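Local coordinates for periplasmic binding protein (Veillonella parvula, PDB 4OVK) that probably captures a solute outside the cell membrane and hands it to an ABC transporter for import, at residues A280-V283 against E284-L287; L310-F313 against Y314-Y318. All blocks are in the same frame, centred on the assembly; numbering follows the deposited sequence.

Following the chain from the N terminus, two parallel four-stranded sheets are built with the long helix 150-170 running between them, the layout of binding proteins whose lobes are joined by one helix. After strand 268-270, contact 1 closes the short turn that opens helix 285-296. Contact 2 comes later, closes no loop and joins side chains on successive turns of helix 306-318. The two are in series and neither nest nor cross, yet they meet in space: the carboxylate of Glu-284 hydrogen bonds Tyr-318 and, more weakly, Tyr-314, while Val-283 packs on the Tyr-318 hydroxyl. The start of helix 285-296 and the 310-318 part of helix 306-318 are both packed against helix 150-170.

Contact 1 of 2, residues A280-V283 against E284-L287; sequences APNV and ETPL
A type I beta turn from Asn-282 to Thr-285 leads the chain into helix 285-296, with Glu-284 at the N-cap. It is closed by Thr-285 N bonding to Asn-282 O at 3.2 Å, from well above the carbonyl plane. Thr-285 answers with its side chain, OG1 taking the Asn-282 N-H at 3.0 Å, and this hydroxyl is placed by a chi1 of -66° that sets it beside its own backbone N. The side chain of Asn-282 works at both ends. OD1 accepts from Glu-284 N at 2.7 Å, an Asx turn whose donor stands 51° out of the amide plane, while ND2 reaches Ala-280 O at 3.0 Å on a nearly straight path within that plane, which should fix the rotation of the amide. An alanine at Asn-282 would remove both groups and would probably leave Glu-284 N and Ala-280 O without these mates, letting the turn slacken. Beside the turn, CG1 of Val-283 packs 3.8 Å from CG of Glu-284. The buried carboxylate of Glu-284 is gripped at OE1 by Trp-278 NE1 and Ile-275 N, and its OE2 bonds the Tyr-318 hydroxyl. Pro-286 occupies the first turn, where its missing N-H costs nothing. An Asx turn and a beta turn sharing one asparagine thus form a compact lead-in to a helix N terminus.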
loop_
_atom_site.group_PDB
_atom_site.type_symbol
_atom_site.label_atom_id
_atom_site.label_comp_id
_atom_site.label_asym_id
_atom_site.label_seq_id
_atom_site.Cartn_x
_atom_site.Cartn_y
_atom_site.Cartn_z
ATOM N N ALA A 280 -1.564 -3.166 -2.202
ATOM C CA ALA A 280 -2.832 -2.449 -2.273
ATOM C C ALA A 280 -2.575 -0.934 -2.214
ATOM O O ALA A 280 -1.454 -0.500 -1.946
ATOM C CB ALA A 280 -3.749 -2.883 -1.134
ATOM N N PRO A 281 -3.614 -0.119 -2.459
ATOM C CA PRO A 281 -3.385 1.328 -2.510
ATOM C C PRO A 281 -2.711 1.915 -1.261
ATOM O O PRO A 281 -3.086 1.598 -0.124
ATOM C CB PRO A 281 -4.792 1.904 -2.704
ATOM C CG PRO A 281 -5.574 0.796 -3.330
ATOM C CD PRO A 281 -5.022 -0.461 -2.737
ATOM N N ASN A 282 -1.731 2.787 -1.523
ATOM C CA ASN A 282 -0.903 3.454 -0.510
ATOM C C ASN A 282 -0.166 4.671 -1.116
ATOM O O ASN A 282 -0.277 4.950 -2.304
ATOM C CB ASN A 282 0.106 2.456 0.083
ATOM C CG ASN A 282 1.239 2.152 -0.850
ATOM O OD1 ASN A 282 2.293 2.773 -0.757
ATOM N ND2 ASN A 282 1.031 1.202 -1.776
ATOM N N VAL A 283 0.593 5.386 -0.302
ATOM C CA VAL A 283 1.219 6.638 -0.724
ATOM C C VAL A 283 2.329 6.415 -1.795
ATOM O O VAL A 283 2.602 7.270 -2.634
ATOM C CB VAL A 283 1.714 7.419 0.523
ATOM C CG1 VAL A 283 3.119 7.005 0.940
ATOM C CG2 VAL A 283 1.638 8.903 0.282
ATOM N N GLU A 284 2.913 5.234 -1.789
ATOM C CA GLU A 284 3.974 4.859 -2.726
ATOM C C GLU A 284 3.470 4.060 -3.959
ATOM O O GLU A 284 4.269 3.573 -4.756
ATOM C CB GLU A 284 5.040 4.082 -1.966
ATOM C CG GLU A 284 5.674 4.917 -0.857
ATOM C CD GLU A 284 6.609 4.156 0.060
ATOM O OE1 GLU A 284 6.546 2.916 0.124
ATOM O OE2 GLU A 284 7.377 4.819 0.774
ATOM N N THR A 285 2.162 3.946 -4.135
ATOM C CA THR A 285 1.602 3.208 -5.280
ATOM C C THR A 285 2.211 3.576 -6.649
ATOM O O THR A 285 2.464 2.673 -7.454
ATOM C CB THR A 285 0.069 3.294 -5.328
ATOM O OG1 THR A 285 -0.475 2.609 -4.193
ATOM C CG2 THR A 285 -0.487 2.660 -6.604
ATOM N N PRO A 286 2.467 4.865 -6.916
ATOM C CA PRO A 286 3.113 5.167 -8.206
ATOM C C PRO A 286 4.458 4.456 -8.429
ATOM O O PRO A 286 4.817 4.159 -9.581
ATOM C CB PRO A 286 3.307 6.687 -8.150
ATOM C CG PRO A 286 2.212 7.158 -7.289
ATOM C CD PRO A 286 2.048 6.104 -6.222
ATOM N N LEU A 287 5.194 4.193 -7.352
ATOM C CA LEU A 287 6.463 3.463 -7.451
ATOM C C LEU A 287 6.221 1.980 -7.767
ATOM O O LEU A 287 6.949 1.360 -8.557
ATOM C CB LEU A 287 7.289 3.631 -6.174
ATOM C CG LEU A 287 7.685 5.085 -5.902
ATOM C CD1 LEU A 287 8.141 5.249 -4.474
ATOM C CD2 LEU A 287 8.762 5.595 -6.876
#

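Contact 2 of 2, residues L310-F313 against Y314-Y318; sequences LKQF and YNTFY
The side chains of Phe-313 and Phe-317, one helical turn apart, run at about a right angle to each other, and the edge of Phe-317 is lowered onto a face of Phe-313. CD2 of Phe-317 stands 3.5 Å above the plane of the Phe-313 ring, over its centre, and the ring planes are inclined by 56°. The same Phe-313 ring turns its own edge to the face of Tyr-318 in an offset T-shaped pair, planes 81° apart, with CE1 of Phe-313 lying 3.4 Å from the Tyr-318 hydroxyl oxygen. With CG anti to the backbone N (chi1 -171°), the Phe-313 ring stands out from the helix with only a slight slant towards its C-terminal end, one face to Phe-317 and an edge to Tyr-318. CE2 of Tyr-318 also lies over the centre of the Tyr-314 ring, 3.5 Å from its plane. At the other end Leu-310 and Tyr-314 lie side by side, CD1 of Leu-310 touching CE1 of Tyr-314 at 3.6 Å. Beneath the rings the backbone keeps helical bonds, among them Phe-317 N to Phe-313 O at 2.9 Å. Beyond them, Tyr-159 of helix 150-170 meets Phe-313 edge-to-face, and Glu-284 holds the Tyr-318 hydroxyl. The whole illustrates how residues four and five apart on a helix can build an aromatic cluster, here set against the long helix of a two-lobed solute-binding fold.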
loop_
_atom_site.group_PDB
_atom_site.type_symbol
_atom_site.label_atom_id
_atom_site.label_comp_id
_atom_site.label_asym_id
_atom_site.label_seq_id
_atom_site.Cartn_x
_atom_site.Cartn_y
_atom_site.Cartn_z
ATOM N N LEU A 310 12.619 6.321 -6.737
ATOM C CA LEU A 310 12.475 5.899 -5.338
ATOM C C LEU A 310 13.310 6.811 -4.424
ATOM O O LEU A 310 12.801 7.305 -3.424
ATOM C CB LEU A 310 12.898 4.430 -5.203
ATOM C CG LEU A 310 12.860 3.785 -3.831
ATOM C CD1 LEU A 310 11.435 3.717 -3.305
ATOM C CD2 LEU A 310 13.479 2.406 -3.841
ATOM N N LYS A 311 14.582 7.040 -4.774
ATOM C CA LYS A 311 15.432 7.925 -3.978
ATOM C C LYS A 311 14.848 9.331 -3.890
ATOM O O LYS A 311 14.832 9.937 -2.811
ATOM C CB LYS A 311 16.844 7.990 -4.533
ATOM C CG LYS A 311 17.596 6.681 -4.344
ATOM C CD LYS A 311 18.873 6.637 -5.160
ATOM C CE LYS A 311 19.917 7.556 -4.575
ATOM N NZ LYS A 311 21.237 7.284 -5.195
ATOM N N GLN A 312 14.374 9.842 -5.024
ATOM C CA GLN A 312 13.786 11.177 -5.075
ATOM C C GLN A 312 12.573 11.273 -4.153
ATOM O O GLN A 312 12.453 12.253 -3.411
ATOM C CB GLN A 312 13.386 11.548 -6.498
ATOM C CG GLN A 312 12.736 12.910 -6.632
ATOM C CD GLN A 312 12.177 13.136 -8.031
ATOM O OE1 GLN A 312 11.153 12.557 -8.420
ATOM N NE2 GLN A 312 12.842 13.976 -8.788
ATOM N N PHE A 313 11.703 10.271 -4.209
ATOM C CA PHE A 313 10.487 10.253 -3.381
ATOM C C PHE A 313 10.842 10.278 -1.880
ATOM O O PHE A 313 10.326 11.113 -1.129
ATOM C CB PHE A 313 9.642 9.034 -3.715
ATOM C CG PHE A 313 8.276 9.044 -3.075
ATOM C CD1 PHE A 313 8.100 8.622 -1.763
ATOM C CD2 PHE A 313 7.171 9.469 -3.792
ATOM C CE1 PHE A 313 6.832 8.611 -1.188
ATOM C CE2 PHE A 313 5.916 9.482 -3.216
ATOM C CZ PHE A 313 5.753 9.066 -1.909
ATOM N N TYR A 314 11.755 9.403 -1.455
ATOM C CA TYR A 314 12.154 9.324 -0.036
ATOM C C TYR A 314 12.831 10.620 0.408
ATOM O O TYR A 314 12.588 11.121 1.496
ATOM C CB TYR A 314 13.042 8.082 0.223
ATOM C CG TYR A 314 12.208 6.838 0.477
ATOM C CD1 TYR A 314 11.248 6.414 -0.444
ATOM C CD2 TYR A 314 12.366 6.095 1.633
ATOM C CE1 TYR A 314 10.440 5.329 -0.194
ATOM C CE2 TYR A 314 11.550 5.000 1.904
ATOM C CZ TYR A 314 10.599 4.612 0.990
ATOM O OH TYR A 314 9.774 3.542 1.256
ATOM N N ASN A 315 13.681 11.181 -0.448
ATOM C CA ASN A 315 14.334 12.455 -0.126
ATOM C C ASN A 315 13.322 13.604 0.001
ATOM O O ASN A 315 13.377 14.402 0.955
ATOM C CB ASN A 315 15.402 12.810 -1.178
ATOM C CG ASN A 315 15.966 14.198 -0.962
ATOM O OD1 ASN A 315 15.490 15.182 -1.537
ATOM N ND2 ASN A 315 16.952 14.293 -0.085
ATOM N N THR A 316 12.396 13.681 -0.946
ATOM C CA THR A 316 11.455 14.818 -1.018
ATOM C C THR A 316 10.450 14.782 0.123
ATOM O O THR A 316 10.230 15.793 0.816
ATOM C CB THR A 316 10.720 14.816 -2.372
ATOM O OG1 THR A 316 11.665 15.044 -3.422
ATOM C CG2 THR A 316 9.641 15.904 -2.443
ATOM N N PHE A 317 9.867 13.621 0.342
ATOM C CA PHE A 317 8.747 13.512 1.265
ATOM C C PHE A 317 9.128 13.093 2.686
ATOM O O PHE A 317 8.475 13.515 3.657
ATOM C CB PHE A 317 7.665 12.610 0.659
ATOM C CG PHE A 317 7.069 13.175 -0.597
ATOM C CD1 PHE A 317 6.348 14.371 -0.565
ATOM C CD2 PHE A 317 7.242 12.544 -1.809
ATOM C CE1 PHE A 317 5.816 14.910 -1.720
ATOM C CE2 PHE A 317 6.695 13.070 -2.968
ATOM C CZ PHE A 317 5.973 14.253 -2.925
ATOM N N TYR A 318 10.186 12.300 2.827
ATOM C CA TYR A 318 10.577 11.784 4.140
ATOM C C TYR A 318 11.905 12.381 4.644
ATOM O O TYR A 318 12.306 12.106 5.773
ATOM C CB TYR A 318 10.727 10.268 4.118
ATOM C CG TYR A 318 9.610 9.461 3.503
ATOM C CD1 TYR A 318 8.287 9.871 3.550
ATOM C CD2 TYR A 318 9.878 8.239 2.911
ATOM C CE1 TYR A 318 7.275 9.100 3.002
ATOM C CE2 TYR A 318 8.878 7.460 2.371
ATOM C CZ TYR A 318 7.567 7.887 2.430
ATOM O OH TYR A 318 6.564 7.122 1.891
#